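Local coordinates for 4-alpha-glucanotransferase (PDB 6M6T), which belongs to the amylomaltase family of TIM-barrel enzymes and holds bound glycan chains in its ligand pocket, at residues L10-S15 against S458-P463; Q45-T50 against S57-F62; Y292-H297 against G394-E399; T446-L451 against W472-E477. All coordinates share one frame; numbering follows the deposited sequence.

Contact 1. Residues L10-S15 against S458-P463. With AC1 (4,6-dideoxy-4-{[(1S,4R,5S,6S)-4,5,6-trihydroxy-3-(hydroxymethyl)cyclohex-2-en-1-yl]amino}-alpha-D-glucopyranose), chain I.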
# COMPACT_ATOMS: atom_id res chain seq x y z
N LEU A 10 -5.49 -9.65 -5.40
CA LEU A 10 -4.73 -8.83 -4.46
C LEU A 10 -3.28 -9.32 -4.44
O LEU A 10 -2.93 -10.32 -3.79
CB LEU A 10 -5.34 -8.87 -3.06
CG LEU A 10 -4.54 -8.09 -2.02
CD1 LEU A 10 -4.82 -6.59 -2.11
CD2 LEU A 10 -4.85 -8.60 -0.64
N MET A 11 -2.42 -8.58 -5.14
CA MET A 11 -1.00 -8.92 -5.21
C MET A 11 -0.16 -7.66 -5.36
O MET A 11 -0.29 -6.93 -6.35
CB MET A 11 -0.70 -9.85 -6.38
CG MET A 11 0.30 -10.87 -5.99
SD MET A 11 1.14 -11.52 -7.42
CE MET A 11 2.14 -12.64 -6.49
N HIS A 12 0.73 -7.44 -4.42
CA HIS A 12 1.58 -6.27 -4.52
C HIS A 12 2.67 -6.50 -5.56
O HIS A 12 3.14 -7.62 -5.76
CB HIS A 12 2.20 -5.94 -3.17
CG HIS A 12 2.75 -4.56 -3.09
ND1 HIS A 12 3.61 -4.15 -2.10
CD2 HIS A 12 2.56 -3.49 -3.90
CE1 HIS A 12 3.92 -2.88 -2.29
NE2 HIS A 12 3.31 -2.46 -3.38
N ILE A 13 3.06 -5.40 -6.20
CA ILE A 13 4.20 -5.38 -7.11
C ILE A 13 5.41 -6.10 -6.52
O ILE A 13 6.24 -6.63 -7.25
CB ILE A 13 4.53 -3.93 -7.47
CG1 ILE A 13 3.23 -3.15 -7.74
CG2 ILE A 13 5.52 -3.87 -8.63
CD1 ILE A 13 2.72 -3.29 -9.11
N THR A 14 5.54 -6.12 -5.19
CA THR A 14 6.74 -6.76 -4.65
C THR A 14 6.68 -8.27 -4.82
O THR A 14 7.72 -8.90 -5.00
CB THR A 14 6.96 -6.36 -3.17
OG1 THR A 14 6.15 -7.16 -2.29
CG2 THR A 14 6.63 -4.92 -2.96
N SER A 15 5.49 -8.86 -4.84
CA SER A 15 5.36 -10.31 -4.85
C SER A 15 5.52 -10.93 -6.24
O SER A 15 5.60 -12.16 -6.35
CB SER A 15 4.02 -10.73 -4.24
OG SER A 15 3.69 -9.96 -3.11
N SER A 458 3.10 -17.70 4.36
CA SER A 458 2.98 -16.79 3.22
C SER A 458 2.27 -15.49 3.56
O SER A 458 2.11 -14.65 2.67
CB SER A 458 2.23 -17.48 2.08
OG SER A 458 1.07 -18.14 2.58
N ARG A 459 1.87 -15.32 4.82
CA ARG A 459 1.19 -14.10 5.25
C ARG A 459 2.04 -12.88 4.90
O ARG A 459 3.25 -12.89 5.08
CB ARG A 459 0.92 -14.18 6.76
CG ARG A 459 -0.04 -13.16 7.32
CD ARG A 459 -0.07 -13.21 8.85
NE ARG A 459 -0.97 -12.16 9.34
CZ ARG A 459 -1.74 -12.25 10.42
NH1 ARG A 459 -1.72 -13.34 11.18
NH2 ARG A 459 -2.52 -11.23 10.75
N MET A 460 1.40 -11.83 4.38
CA MET A 460 2.14 -10.65 3.94
C MET A 460 2.51 -9.74 5.11
O MET A 460 3.68 -9.37 5.26
CB MET A 460 1.34 -9.86 2.91
CG MET A 460 2.13 -8.76 2.27
SD MET A 460 3.38 -9.38 1.14
CE MET A 460 3.60 -7.90 0.14
N ASN A 461 1.53 -9.37 5.95
CA ASN A 461 1.79 -8.64 7.18
C ASN A 461 1.21 -9.42 8.34
O ASN A 461 0.30 -10.23 8.16
CB ASN A 461 1.18 -7.24 7.21
CG ASN A 461 1.81 -6.34 8.28
OD1 ASN A 461 3.03 -6.32 8.43
ND2 ASN A 461 0.98 -5.60 9.03
N MET A 462 1.77 -9.19 9.53
CA MET A 462 1.21 -9.64 10.80
C MET A 462 1.28 -8.45 11.73
O MET A 462 2.37 -8.14 12.25
CB MET A 462 1.94 -10.84 11.40
CG MET A 462 1.60 -11.12 12.88
SD MET A 462 2.27 -12.66 13.59
CE MET A 462 1.51 -13.90 12.54
N PRO A 463 0.17 -7.75 11.95
CA PRO A 463 0.25 -6.41 12.54
C PRO A 463 0.91 -6.41 13.91
O PRO A 463 0.77 -7.35 14.69
CB PRO A 463 -1.22 -5.98 12.63
CG PRO A 463 -1.90 -6.80 11.58
CD PRO A 463 -1.21 -8.12 11.59
C1 AC1 I . 1.02 -1.19 9.65
O2 AC1 I . 0.57 -3.08 11.15
C2 AC1 I . 1.60 -2.24 10.61
C4A AC1 I . 7.00 0.55 14.76
C3 AC1 I . 2.37 -1.61 11.74
O3 AC1 I . 2.87 -2.70 12.51
C4 AC1 I . 3.50 -0.73 11.16
N4A AC1 I . 4.46 -0.12 12.14
C5 AC1 I . 2.78 0.35 10.38
O5 AC1 I . 2.08 -0.25 9.27
C6 AC1 I . 3.79 1.36 9.86
C1B AC1 I . 5.69 -0.87 12.49
C2B AC1 I . 5.57 -1.28 13.95
O2B AC1 I . 4.36 -2.01 14.16
C3B AC1 I . 5.57 0.00 14.79
O3B AC1 I . 5.15 -0.27 16.14
O4 AC1 I . 7.13 1.84 15.44
C5B AC1 I . 7.48 0.62 13.44
C7B AC1 I . 6.87 -0.09 12.36
C6B AC1 I . 8.76 1.47 13.23
O6B AC1 I . 8.95 2.36 14.35
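Met460 carries this contact almost alone, and of its side chain the terminal methyl does the touching. CE sits 3.6 Å from Thr14 OG1, 3.8 Å from Ser15 OG and 4.1 Å from His12 CB, so one methyl group is received by three residues without any hydrogen bond between the segments. It comes to the imidazole of His12 at its edge, near the ring plane, while the backbone N of Thr14 lies over one face of the same ring. The reach follows from the Met460 torsions: CG is anti to the backbone N (chi1 -171°), and a bend at chi2 (72°) turns the thioether toward residues 12-15. On the receiving side, a backbone bond from Ser15 N to His12 O, 2.8 Å long, closes the turn that gathers the three residues round CE. In the TIM barrel, 10-15 follows the first strand, 6-10, and 458-463 lies in the loop beyond the neighbouring last strand, 443-447, so the packing spans the place where the barrel closes. Met460 also rests on Gln449 of helix 448-451. The next residue turns to the sugar pocket: Asn461 ND2 gives a weak hydrogen bond of 3.3 Å to O2 of AC1 in chain I, and its backbone O accepts Arg459 NE at 2.6 Å, on a lone pair in the carbonyl plane.

Contact 2. Residues Q45-T50 against S57-F62. With AC1 (4,6-dideoxy-4-{[(1S,4R,5S,6S)-4,5,6-trihydroxy-3-(hydroxymethyl)cyclohex-2-en-1-yl]amino}-alpha-D-glucopyranose), chain I; ASO (1,5-anhydro-D-glucitol), chain B.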
# COMPACT_ATOMS: atom_id res chain seq x y z
N GLN A 45 -5.49 -5.20 -7.23
CA GLN A 45 -5.22 -4.39 -6.05
C GLN A 45 -3.76 -4.58 -5.65
O GLN A 45 -3.30 -5.71 -5.43
CB GLN A 45 -6.13 -4.76 -4.88
CG GLN A 45 -6.02 -3.79 -3.69
CD GLN A 45 -7.21 -3.87 -2.73
OE1 GLN A 45 -8.17 -4.62 -2.94
NE2 GLN A 45 -7.14 -3.10 -1.66
N ILE A 46 -3.03 -3.47 -5.55
CA ILE A 46 -1.67 -3.47 -5.04
C ILE A 46 -1.66 -2.79 -3.66
O ILE A 46 -2.67 -2.25 -3.19
CB ILE A 46 -0.70 -2.78 -6.02
CG1 ILE A 46 -1.21 -1.37 -6.35
CG2 ILE A 46 -0.55 -3.60 -7.30
CD1 ILE A 46 -0.14 -0.38 -6.70
N LEU A 47 -0.50 -2.85 -3.00
CA LEU A 47 -0.22 -2.10 -1.78
C LEU A 47 0.20 -0.69 -2.19
O LEU A 47 0.08 -0.30 -3.35
CB LEU A 47 0.80 -2.85 -0.94
CG LEU A 47 0.37 -4.25 -0.48
CD1 LEU A 47 1.00 -4.55 0.87
CD2 LEU A 47 -1.14 -4.43 -0.38
N PRO A 48 0.57 0.19 -1.24
CA PRO A 48 1.03 1.51 -1.67
C PRO A 48 2.37 1.42 -2.37
O PRO A 48 3.20 0.56 -2.09
CB PRO A 48 1.13 2.30 -0.36
CG PRO A 48 0.31 1.58 0.59
CD PRO A 48 0.44 0.14 0.23
N LEU A 49 2.57 2.33 -3.32
CA LEU A 49 3.82 2.41 -4.04
C LEU A 49 4.81 3.37 -3.40
O LEU A 49 5.76 3.82 -4.06
CB LEU A 49 3.54 2.79 -5.49
CG LEU A 49 2.53 1.84 -6.13
CD1 LEU A 49 2.42 2.15 -7.61
CD2 LEU A 49 2.94 0.38 -5.87
N THR A 50 4.61 3.71 -2.14
CA THR A 50 5.47 4.72 -1.55
C THR A 50 6.78 4.10 -1.07
O THR A 50 6.97 2.87 -1.08
CB THR A 50 4.76 5.41 -0.39
OG1 THR A 50 4.18 4.42 0.47
CG2 THR A 50 3.68 6.38 -0.90
N SER A 57 7.68 -1.58 5.75
CA SER A 57 6.28 -1.21 5.63
C SER A 57 6.10 -0.03 4.68
O SER A 57 6.83 0.96 4.78
CB SER A 57 5.72 -0.86 7.01
OG SER A 57 4.55 -0.06 6.92
N PRO A 58 5.17 -0.10 3.73
CA PRO A 58 4.82 1.07 2.91
C PRO A 58 3.83 2.02 3.57
O PRO A 58 3.49 3.05 2.97
CB PRO A 58 4.22 0.43 1.65
CG PRO A 58 3.63 -0.85 2.12
CD PRO A 58 4.52 -1.34 3.23
N TYR A 59 3.34 1.72 4.77
CA TYR A 59 2.44 2.59 5.51
C TYR A 59 3.18 3.46 6.54
O TYR A 59 2.56 3.97 7.49
CB TYR A 59 1.35 1.75 6.18
CG TYR A 59 0.53 0.93 5.20
CD1 TYR A 59 0.98 -0.32 4.75
CD2 TYR A 59 -0.69 1.40 4.71
CE1 TYR A 59 0.22 -1.08 3.84
CE2 TYR A 59 -1.46 0.66 3.80
CZ TYR A 59 -1.01 -0.58 3.37
OH TYR A 59 -1.78 -1.31 2.47
N GLN A 60 4.52 3.59 6.40
CA GLN A 60 5.38 4.45 7.22
C GLN A 60 6.49 4.97 6.30
O GLN A 60 7.62 4.47 6.29
CB GLN A 60 5.95 3.66 8.40
CG GLN A 60 6.71 4.45 9.42
CD GLN A 60 7.08 3.59 10.60
OE1 GLN A 60 6.28 2.78 11.05
NE2 GLN A 60 8.30 3.76 11.11
N SER A 61 6.19 6.06 5.58
CA SER A 61 6.90 6.38 4.35
C SER A 61 7.54 7.75 4.41
O SER A 61 6.96 8.69 4.96
CB SER A 61 5.96 6.33 3.14
OG SER A 61 5.99 5.05 2.51
N PHE A 62 8.71 7.86 3.79
CA PHE A 62 9.41 9.13 3.66
C PHE A 62 8.57 10.18 2.94
O PHE A 62 8.83 11.38 3.10
CB PHE A 62 10.74 8.94 2.91
CG PHE A 62 11.71 8.00 3.60
CD1 PHE A 62 11.79 7.94 4.98
CD2 PHE A 62 12.53 7.16 2.85
CE1 PHE A 62 12.67 7.06 5.61
CE2 PHE A 62 13.42 6.28 3.47
CZ PHE A 62 13.48 6.23 4.85
C1 AC1 I . 1.02 -1.19 9.65
O2 AC1 I . 0.57 -3.08 11.15
C2 AC1 I . 1.60 -2.24 10.61
C4A AC1 I . 7.00 0.55 14.76
C3 AC1 I . 2.37 -1.61 11.74
O3 AC1 I . 2.87 -2.70 12.51
C4 AC1 I . 3.50 -0.73 11.16
N4A AC1 I . 4.46 -0.12 12.14
C5 AC1 I . 2.78 0.35 10.38
O5 AC1 I . 2.08 -0.25 9.27
C6 AC1 I . 3.79 1.36 9.86
C1B AC1 I . 5.69 -0.87 12.49
C2B AC1 I . 5.57 -1.28 13.95
O2B AC1 I . 4.36 -2.01 14.16
C3B AC1 I . 5.57 0.00 14.79
O3B AC1 I . 5.15 -0.27 16.14
O4 AC1 I . 7.13 1.84 15.44
C5B AC1 I . 7.48 0.62 13.44
C7B AC1 I . 6.87 -0.09 12.36
C6B AC1 I . 8.76 1.47 13.23
O6B AC1 I . 8.95 2.36 14.35
C1 ASO B . -3.38 0.73 7.65
C2 ASO B . -2.77 -0.66 7.37
C3 ASO B . -2.03 -1.17 8.61
C4 ASO B . -0.94 -0.14 8.98
C5 ASO B . -1.57 1.20 9.20
C6 ASO B . -0.46 2.25 9.31
O2 ASO B . -3.78 -1.60 6.96
O3 ASO B . -1.44 -2.49 8.34
O4 ASO B . -0.20 -0.54 10.15
O5 ASO B . -2.32 1.61 8.05
O6 ASO B . -0.89 3.48 8.71
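Tyr59 OH is gripped by a hydrogen bond to OD2 of Asp216 on strand 212-217 and packs against Pro48 CD at 3.5 Å. Both segments belong to the long loop that follows the second TIM-barrel strand, 43-45, and the contact folds this loop back on itself next to the bound sugars. The central feature is a CH-pi contact: Pro48 CG is 4.0 Å from the centroid of the Tyr59 ring and 22° off its normal, over the face but offset toward the rim. The opposite face carries the sugar ASO, whose C2 stands 3.9 Å above the ring plane, also toward the rim. The phenol thus lies between proline and sugar, which probably limits its tilt. Although the Tyr59 side chain starts out away from Pro48, with CG anti to the carbonyl carbon (chi1 -58°), its ring swings back far enough to meet it. Beside the ring, Pro48 CD packs on Pro58 CG at 3.8 Å. Thr50 OG1 lies 2.8 Å from Ser61 OG, a hydrogen bond in which either hydroxyl could be the donor, though the position of Ser61 OG is less sure; Thr50 OG1 is also 2.9 Å from Pro58 O. Ser57 OG forms an ST turn by accepting Tyr59 N at 3.0 Å. The same Ser57 OG gives AC1 O5 (chain I) a weak hydrogen bond of 3.4 Å.

Contact 3. Residues Y292-H297 against G394-E399. With ASO (1,5-anhydro-D-glucitol), chain B; AC1 (4,6-dideoxy-4-{[(1S,4R,5S,6S)-4,5,6-trihydroxy-3-(hydroxymethyl)cyclohex-2-en-1-yl]amino}-alpha-D-glucopyranose), chain J.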
# COMPACT_ATOMS: atom_id res chain seq x y z
N TYR A 292 -8.85 3.14 -8.97
CA TYR A 292 -9.70 3.10 -7.79
C TYR A 292 -8.80 3.27 -6.58
O TYR A 292 -7.86 2.51 -6.41
CB TYR A 292 -10.47 1.77 -7.70
CG TYR A 292 -11.81 1.78 -8.39
CD1 TYR A 292 -11.90 1.65 -9.77
CD2 TYR A 292 -12.98 1.95 -7.67
CE1 TYR A 292 -13.12 1.68 -10.40
CE2 TYR A 292 -14.22 1.98 -8.30
CZ TYR A 292 -14.28 1.84 -9.67
OH TYR A 292 -15.50 1.87 -10.30
N LEU A 293 -9.11 4.25 -5.74
CA LEU A 293 -8.30 4.52 -4.56
C LEU A 293 -8.95 3.92 -3.32
O LEU A 293 -10.15 4.08 -3.09
CB LEU A 293 -8.11 6.03 -4.36
CG LEU A 293 -7.08 6.45 -3.32
CD1 LEU A 293 -5.65 6.33 -3.87
CD2 LEU A 293 -7.38 7.87 -2.82
N ARG A 294 -8.14 3.28 -2.50
CA ARG A 294 -8.56 2.60 -1.28
C ARG A 294 -7.94 3.35 -0.11
O ARG A 294 -6.73 3.25 0.11
CB ARG A 294 -8.12 1.15 -1.31
CG ARG A 294 -8.29 0.41 -0.00
CD ARG A 294 -7.05 -0.41 0.31
NE ARG A 294 -7.33 -1.58 1.14
CZ ARG A 294 -6.83 -1.78 2.36
NH1 ARG A 294 -7.15 -2.89 3.02
NH2 ARG A 294 -6.02 -0.87 2.92
N ILE A 295 -8.75 4.12 0.62
CA ILE A 295 -8.20 4.88 1.73
C ILE A 295 -8.12 3.97 2.95
O ILE A 295 -9.13 3.44 3.42
CB ILE A 295 -9.00 6.16 2.02
CG1 ILE A 295 -8.34 6.94 3.16
CG2 ILE A 295 -10.44 5.89 2.37
CD1 ILE A 295 -6.78 7.03 3.09
N ASP A 296 -6.90 3.74 3.44
CA ASP A 296 -6.70 2.85 4.57
C ASP A 296 -7.26 3.48 5.83
O ASP A 296 -7.32 4.71 5.95
CB ASP A 296 -5.21 2.53 4.76
CG ASP A 296 -4.99 1.45 5.81
OD1 ASP A 296 -5.91 0.64 5.99
OD2 ASP A 296 -3.92 1.40 6.46
N HIS A 297 -7.67 2.63 6.78
CA HIS A 297 -8.04 3.05 8.14
C HIS A 297 -9.04 4.20 8.14
O HIS A 297 -8.78 5.29 8.66
CB HIS A 297 -6.80 3.42 8.94
CG HIS A 297 -7.05 3.56 10.40
ND1 HIS A 297 -7.47 2.51 11.19
CD2 HIS A 297 -6.94 4.63 11.23
CE1 HIS A 297 -7.59 2.93 12.44
NE2 HIS A 297 -7.28 4.21 12.49
N GLY A 394 -9.31 -12.67 2.93
CA GLY A 394 -8.57 -11.94 3.93
C GLY A 394 -7.91 -10.81 3.19
O GLY A 394 -7.97 -10.73 1.96
N THR A 395 -7.30 -9.91 3.94
CA THR A 395 -6.44 -8.92 3.33
C THR A 395 -5.00 -9.18 3.79
O THR A 395 -4.70 -10.14 4.51
CB THR A 395 -6.91 -7.51 3.64
OG1 THR A 395 -6.27 -6.59 2.73
CG2 THR A 395 -6.62 -7.12 5.10
N HIS A 396 -4.10 -8.32 3.31
CA HIS A 396 -2.68 -8.51 3.53
C HIS A 396 -2.29 -8.49 4.99
O HIS A 396 -1.17 -8.89 5.32
CB HIS A 396 -1.91 -7.43 2.77
CG HIS A 396 -2.20 -6.04 3.23
ND1 HIS A 396 -3.19 -5.27 2.67
CD2 HIS A 396 -1.63 -5.28 4.19
CE1 HIS A 396 -3.22 -4.09 3.27
NE2 HIS A 396 -2.28 -4.07 4.19
N ASP A 397 -3.19 -8.05 5.89
CA ASP A 397 -2.92 -8.06 7.32
C ASP A 397 -3.51 -9.27 8.03
O ASP A 397 -3.20 -9.48 9.21
CB ASP A 397 -3.45 -6.77 7.95
CG ASP A 397 -3.07 -5.54 7.15
OD1 ASP A 397 -3.83 -5.23 6.20
OD2 ASP A 397 -2.03 -4.90 7.46
N ASN A 398 -4.32 -10.06 7.35
CA ASN A 398 -4.91 -11.26 7.90
C ASN A 398 -4.08 -12.47 7.50
O ASN A 398 -3.25 -12.41 6.60
CB ASN A 398 -6.34 -11.44 7.39
CG ASN A 398 -7.29 -10.39 7.92
OD1 ASN A 398 -7.69 -9.47 7.20
ND2 ASN A 398 -7.65 -10.53 9.18
N GLU A 399 -4.36 -13.58 8.16
CA GLU A 399 -3.71 -14.82 7.78
C GLU A 399 -4.10 -15.22 6.36
O GLU A 399 -5.11 -14.78 5.83
CB GLU A 399 -4.10 -15.91 8.77
CG GLU A 399 -4.01 -15.45 10.20
CD GLU A 399 -4.82 -16.30 11.14
OE1 GLU A 399 -6.02 -15.97 11.36
OE2 GLU A 399 -4.25 -17.30 11.65
C1 ASO B . -3.38 0.73 7.65
C2 ASO B . -2.77 -0.66 7.37
C3 ASO B . -2.03 -1.17 8.61
C4 ASO B . -0.94 -0.14 8.98
C5 ASO B . -1.57 1.20 9.20
C6 ASO B . -0.46 2.25 9.31
O2 ASO B . -3.78 -1.60 6.96
O3 ASO B . -1.44 -2.49 8.34
O4 ASO B . -0.20 -0.54 10.15
O5 ASO B . -2.32 1.61 8.05
O6 ASO B . -0.89 3.48 8.71
C1 AC1 J . -9.89 -6.61 14.77
O2 AC1 J . -9.05 -5.70 16.85
C2 AC1 J . -8.72 -5.92 15.47
C4A AC1 J . -6.48 -1.30 10.30
C3 AC1 J . -8.51 -4.57 14.84
O3 AC1 J . -7.42 -3.97 15.53
C4 AC1 J . -8.18 -4.74 13.36
N4A AC1 J . -8.08 -3.44 12.68
C5 AC1 J . -9.27 -5.51 12.64
O5 AC1 J . -9.56 -6.77 13.33
C6 AC1 J . -8.82 -5.73 11.19
C1B AC1 J . -6.78 -2.76 12.79
C2B AC1 J . -7.07 -1.31 12.63
O2B AC1 J . -8.11 -0.99 13.56
C3B AC1 J . -7.60 -1.07 11.24
O3B AC1 J . -7.98 0.29 11.08
O4 AC1 J . -6.97 -1.18 8.95
C5B AC1 J . -5.87 -2.55 10.54
C7B AC1 J . -5.96 -3.22 11.76
C6B AC1 J . -5.01 -3.13 9.44
O6B AC1 J . -5.56 -2.67 8.21
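The sugar site at the C-terminal end of the TIM-barrel strands is where Arg294, on strand 292-295, meets Thr395 and His396 from the loop after strand 389-392. The touch itself is light: Arg294 NH1 lies 3.8 Å from Thr395 OG1 and 4.1 Å from His396 CE1, with no hydrogen bond between the segments. Guanidinium and imidazole cross obliquely, their planes 52° apart, which rules out a stack. The other terminal nitrogen, Arg294 NH2, makes a salt bridge with Asp216 OD1, so the guanidinium is held from the neighbouring strand 212-217 while NH1 faces the loop. That loop is shaped by a type I turn from Thr395 to Asn398, closed by the backbone bond Asn398 N to Thr395 O at 2.9 Å. A weak bond from Thr395 N to Asn398 OD1 adds to it and is nearly straight (169°). His396 CG takes the position between backbone N and carbonyl carbon (chi1 62°), which brings CE1 toward Arg294 NH1 and puts His396 NE2 4.0 Å from ASO O2. Both segments then reach ASO from different sides. Asp296 OD2 is covalently joined to ASO C1 at 1.5 Å, and Asp296 OD1 accepts a weak hydrogen bond from ASO O2. From the other segment Asp397 OD2, to which Asn461 ND2 also gives a weak bond, accepts the hydroxyl of ASO O3 at 2.6 Å.

Contact 4. Residues T446-L451 against W472-E477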
# COMPACT_ATOMS: atom_id res chain seq x y z
N THR A 446 -9.40 -11.77 -4.58
CA THR A 446 -8.78 -13.03 -4.19
C THR A 446 -7.30 -12.80 -3.91
O THR A 446 -6.60 -12.17 -4.71
CB THR A 446 -8.98 -14.07 -5.27
OG1 THR A 446 -10.38 -14.33 -5.41
CG2 THR A 446 -8.22 -15.36 -4.91
N CYS A 447 -6.85 -13.27 -2.75
CA CYS A 447 -5.48 -13.09 -2.32
C CYS A 447 -4.62 -14.08 -3.08
O CYS A 447 -4.78 -15.29 -2.90
CB CYS A 447 -5.36 -13.34 -0.82
SG CYS A 447 -5.38 -11.87 0.25
N MET A 448 -3.70 -13.58 -3.91
CA MET A 448 -2.92 -14.48 -4.75
C MET A 448 -2.27 -15.62 -3.96
O MET A 448 -2.01 -16.69 -4.53
CB MET A 448 -1.85 -13.69 -5.52
CG MET A 448 -0.90 -14.53 -6.38
SD MET A 448 -1.73 -15.36 -7.76
CE MET A 448 -2.40 -13.98 -8.62
N GLN A 449 -2.05 -15.44 -2.66
CA GLN A 449 -1.57 -16.54 -1.83
C GLN A 449 -2.53 -17.72 -1.89
O GLN A 449 -2.14 -18.84 -2.22
CB GLN A 449 -1.39 -16.09 -0.38
CG GLN A 449 -0.09 -15.40 -0.06
CD GLN A 449 -0.15 -13.91 -0.32
OE1 GLN A 449 -0.82 -13.44 -1.27
NE2 GLN A 449 0.52 -13.14 0.53
N ASP A 450 -3.82 -17.45 -1.60
CA ASP A 450 -4.81 -18.51 -1.46
C ASP A 450 -5.19 -19.15 -2.79
O ASP A 450 -5.52 -20.33 -2.84
CB ASP A 450 -6.05 -17.95 -0.76
CG ASP A 450 -5.70 -17.24 0.53
OD1 ASP A 450 -4.86 -17.79 1.28
OD2 ASP A 450 -6.26 -16.13 0.79
N LEU A 451 -5.14 -18.38 -3.88
CA LEU A 451 -5.32 -18.97 -5.20
C LEU A 451 -4.31 -20.09 -5.47
O LEU A 451 -4.65 -21.10 -6.08
CB LEU A 451 -5.22 -17.88 -6.26
CG LEU A 451 -5.47 -18.42 -7.64
CD1 LEU A 451 -6.92 -18.20 -8.00
CD2 LEU A 451 -4.54 -17.73 -8.60
N TRP A 472 6.70 -11.98 1.01
CA TRP A 472 6.24 -13.04 0.13
C TRP A 472 6.46 -12.68 -1.33
O TRP A 472 6.11 -11.59 -1.78
CB TRP A 472 4.76 -13.34 0.37
CG TRP A 472 4.32 -14.53 -0.40
CD1 TRP A 472 4.64 -15.83 -0.15
CD2 TRP A 472 3.47 -14.54 -1.55
NE1 TRP A 472 4.03 -16.65 -1.07
CE2 TRP A 472 3.31 -15.88 -1.94
CE3 TRP A 472 2.83 -13.53 -2.28
CZ2 TRP A 472 2.54 -16.25 -3.04
CZ3 TRP A 472 2.07 -13.90 -3.37
CH2 TRP A 472 1.93 -15.25 -3.74
N ARG A 473 7.05 -13.60 -2.07
CA ARG A 473 7.04 -13.56 -3.52
C ARG A 473 6.47 -14.87 -4.04
O ARG A 473 6.43 -15.88 -3.33
CB ARG A 473 8.45 -13.29 -4.08
CG ARG A 473 8.97 -11.88 -3.76
CD ARG A 473 10.38 -11.65 -4.24
NE ARG A 473 10.44 -11.55 -5.70
CZ ARG A 473 11.47 -11.97 -6.44
NH1 ARG A 473 12.54 -12.52 -5.87
NH2 ARG A 473 11.42 -11.84 -7.76
N MET A 474 6.01 -14.85 -5.28
CA MET A 474 5.32 -16.00 -5.87
C MET A 474 6.16 -16.61 -6.99
O MET A 474 6.58 -15.91 -7.92
CB MET A 474 3.96 -15.58 -6.40
CG MET A 474 3.37 -16.53 -7.41
SD MET A 474 2.39 -15.55 -8.55
CE MET A 474 3.72 -14.65 -9.33
N ARG A 475 6.39 -17.92 -6.91
CA ARG A 475 7.07 -18.63 -7.97
C ARG A 475 6.18 -18.72 -9.21
O ARG A 475 4.99 -19.05 -9.09
CB ARG A 475 7.47 -20.02 -7.50
CG ARG A 475 7.90 -20.05 -6.05
CD ARG A 475 8.74 -21.27 -5.73
NE ARG A 475 7.96 -22.51 -5.74
CZ ARG A 475 7.30 -22.99 -4.69
NH1 ARG A 475 7.32 -22.31 -3.54
NH2 ARG A 475 6.63 -24.13 -4.78
N LYS A 476 6.75 -18.41 -10.38
CA LYS A 476 6.04 -18.63 -11.65
C LYS A 476 5.68 -20.09 -11.83
O LYS A 476 4.68 -20.42 -12.48
CB LYS A 476 6.91 -18.15 -12.82
CG LYS A 476 6.15 -17.75 -14.09
CD LYS A 476 6.94 -16.71 -14.91
CE LYS A 476 6.06 -15.93 -15.90
NZ LYS A 476 4.89 -15.23 -15.29
N GLU A 477 6.47 -20.98 -11.23
CA GLU A 477 6.17 -22.40 -11.20
C GLU A 477 4.81 -22.71 -10.58
O GLU A 477 4.21 -23.74 -10.88
CB GLU A 477 7.30 -23.10 -10.43
CG GLU A 477 7.04 -24.54 -10.04
CD GLU A 477 8.20 -25.11 -9.24
OE1 GLU A 477 9.08 -24.32 -8.82
OE2 GLU A 477 8.22 -26.35 -9.02
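Trp472, which opens the second segment, lays its indole flat along the side chain of Gln449. Gln449 CG is 3.8 Å from the centroid of the six-membered ring and 7° off its normal, a CH-pi contact over the ring centre. The amide follows in the same layer: its plane is 8° from that of the indole, and Gln449 CD comes to 3.6 Å from Trp472 CE3. A bend at chi2 (87°) lays the glutamine over the ring, and the amide is secured by the hydrogen bond that Gln449 NE2 gives to Ser458 O. At the ring edge, in its plane, Met448 CG touches Trp472 CH2 at 3.9 Å. Two residues on, Met474 adds its sulfur to the same side chain, Met474 SD lying 4.1 Å from Met448 CG, while its backbone N lies over the indole face opposite Gln449. Arg475 then turns to charged partners, with salt bridges to Asp478 and Glu98. In the barrel, this packing lays the loop leading to helix 481-493 across the turn where strand 443-447 passes into helix 448-451; Met448 is backed by Phe32 and Phe35 of helix 27-38 and by Val9 of strand 6-10.

How the contacts relate
Within the one TIM barrel contact 1 is central: its centre is about 10 Å from that of contact 3, about 11 Å from that of contact 2 and about 9 Å from that of contact 4, whereas the centres of contacts 2 and 4 are about 19 Å apart. Along the chain, contacts 2 and 3 are nested inside the loop closed by contact 1, and the segments of contacts 1 and 4 alternate. Probable backbone hydrogen bonds (Met11 N to Gln45 O, Asn461 N to His396 O, Met474 N to Ser15 O) link contact 1 to contacts 2, 3 and 4. Contacts 2 and 3 share ASO and contacts 1 and 2 share AC1 of chain I, so three contacts border the glycan pocket.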